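Local coordinates for protein terminase large subunit (Thermus phage G20c, PDB 5M1P) that drives ATP-powered translocation of viral DNA into empty capsids and cuts the genome, through its nuclease domain, to begin and end packaging, at residues 33-38 with 57-62. Residues are numbered along the deposited sequence; the frame is centred on the assembly and turned at random.
Sequences PDHIYC and LDTGAI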
# COMPACT_ATOMS: atom_id res chain seq x y z
N PRO A 33 2.48 -8.38 -19.93
CA PRO A 33 1.48 -7.54 -20.63
C PRO A 33 0.08 -8.12 -20.82
O PRO A 33 -0.84 -7.38 -21.18
CB PRO A 33 2.13 -7.29 -21.99
CG PRO A 33 2.97 -8.49 -22.20
CD PRO A 33 3.51 -8.88 -20.85
N ASP A 34 -0.08 -9.42 -20.58
CA ASP A 34 -1.40 -10.05 -20.55
C ASP A 34 -2.20 -9.78 -19.25
O ASP A 34 -3.38 -10.13 -19.18
CB ASP A 34 -1.29 -11.56 -20.79
CG ASP A 34 -0.37 -12.27 -19.79
OD1 ASP A 34 0.46 -11.61 -19.12
OD2 ASP A 34 -0.46 -13.51 -19.71
N HIS A 35 -1.57 -9.18 -18.24
CA HIS A 35 -2.22 -8.87 -16.98
C HIS A 35 -2.42 -7.37 -16.79
O HIS A 35 -1.73 -6.55 -17.41
CB HIS A 35 -1.41 -9.44 -15.82
CG HIS A 35 -1.42 -10.94 -15.77
ND1 HIS A 35 -0.74 -11.64 -14.80
CD2 HIS A 35 -2.03 -11.86 -16.55
CE1 HIS A 35 -0.93 -12.94 -14.99
NE2 HIS A 35 -1.70 -13.09 -16.05
N ILE A 36 -3.37 -7.04 -15.93
CA ILE A 36 -3.72 -5.66 -15.61
C ILE A 36 -3.25 -5.41 -14.17
O ILE A 36 -3.40 -6.27 -13.30
CB ILE A 36 -5.25 -5.45 -15.75
CG1 ILE A 36 -5.68 -5.60 -17.21
CG2 ILE A 36 -5.69 -4.10 -15.20
CD1 ILE A 36 -5.35 -4.42 -18.11
N TYR A 37 -2.69 -4.22 -13.93
CA TYR A 37 -2.10 -3.88 -12.64
C TYR A 37 -2.69 -2.60 -12.09
O TYR A 37 -3.20 -1.75 -12.84
CB TYR A 37 -0.60 -3.66 -12.82
CG TYR A 37 0.18 -4.87 -13.26
CD1 TYR A 37 0.20 -5.28 -14.59
CD2 TYR A 37 0.91 -5.60 -12.34
CE1 TYR A 37 0.92 -6.39 -14.98
CE2 TYR A 37 1.64 -6.71 -12.73
CZ TYR A 37 1.64 -7.10 -14.06
OH TYR A 37 2.39 -8.19 -14.47
N CYS A 38 -2.60 -2.45 -10.78
CA CYS A 38 -2.85 -1.18 -10.14
C CYS A 38 -1.76 -0.98 -9.11
O CYS A 38 -1.00 -1.92 -8.82
CB CYS A 38 -4.25 -1.13 -9.51
SG CYS A 38 -4.44 -2.15 -8.04
N LEU A 57 -3.64 -7.63 -10.83
CA LEU A 57 -5.06 -7.87 -10.55
C LEU A 57 -5.57 -9.19 -11.15
O LEU A 57 -6.67 -9.63 -10.80
CB LEU A 57 -5.90 -6.69 -11.03
CG LEU A 57 -5.73 -5.39 -10.25
CD1 LEU A 57 -6.38 -4.23 -10.99
CD2 LEU A 57 -6.28 -5.49 -8.85
N ASP A 58 -4.80 -9.80 -12.04
CA ASP A 58 -5.13 -11.12 -12.56
C ASP A 58 -4.72 -12.25 -11.60
O ASP A 58 -5.37 -13.28 -11.57
CB ASP A 58 -4.47 -11.34 -13.93
CG ASP A 58 -4.96 -10.35 -14.99
OD1 ASP A 58 -5.34 -10.80 -16.09
OD2 ASP A 58 -4.97 -9.12 -14.74
N THR A 59 -3.65 -12.06 -10.83
CA THR A 59 -3.16 -13.12 -9.93
C THR A 59 -3.34 -12.81 -8.44
O THR A 59 -3.25 -13.72 -7.61
CB THR A 59 -1.67 -13.38 -10.15
OG1 THR A 59 -0.91 -12.24 -9.73
CG2 THR A 59 -1.38 -13.71 -11.62
N GLY A 60 -3.55 -11.54 -8.09
CA GLY A 60 -3.65 -11.14 -6.69
C GLY A 60 -2.30 -11.06 -5.99
O GLY A 60 -2.27 -11.00 -4.76
N ALA A 61 -1.20 -11.04 -6.75
CA ALA A 61 0.14 -10.97 -6.18
C ALA A 61 0.78 -9.61 -6.38
O ALA A 61 0.66 -9.00 -7.44
CB ALA A 61 1.02 -12.05 -6.78
N ILE A 62 1.47 -9.14 -5.35
CA ILE A 62 2.29 -7.95 -5.47
C ILE A 62 3.48 -8.28 -6.37
O ILE A 62 4.21 -9.26 -6.13
CB ILE A 62 2.78 -7.46 -4.08
CG1 ILE A 62 1.59 -7.02 -3.21
CG2 ILE A 62 3.83 -6.37 -4.22
CD1 ILE A 62 0.79 -5.87 -3.77
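In His35 and Asp58 alike CG stands anti to the carbonyl carbon, with chi1 near -65° in both, which lets the carboxylate lie over the imidazole. The setting is the RNase H-like fold, in which strand 37-42 pairs antiparallel with strand 49-56. The contact closes that pairing at its outer end, where 33-38 leads into the first strand and 57-62 turns the chain from the second into strand 61-69. It illustrates how a turn can be tied to the chain entering a neighbouring strand by an acidic side chain standing in for a backbone partner. Leu57 N still donates to Ile36 O at 2.8 Å, in sequence with the backbone bonding of Cys38 to Leu55. On the other side of its residue, Ile36 N gives its hydrogen to Asp58 OD2 at 2.9 Å, almost straight at 173° but from above the carboxylate plane. The same aspartate stacks on His35, its plane 16° from that of the imidazole. Asp58 CB sits over the middle of the His35 ring in a CH-pi contact, 3.6 Å from its centroid. His35 ND1 is held by Asp56 OD2, while Asp56 OD1 accepts from the backbone N of both Asp58 and Thr59; one carboxylate thus fixes the ring as well as the turn stacked on it. On the strand side, the forked end of Leu57 packs against buried Cys38, with Leu57 CD2 3.9 Å from Cys38 SG, and both side chains also touch Tyr91 and Gln188. Farther round the turn, Thr59 OG1 accepts from Ala61 N in an ST turn, while the threonine side chain crosses the histidine at about a right angle, and Thr59 CG2 comes to 3.5 Å from His35 CE1.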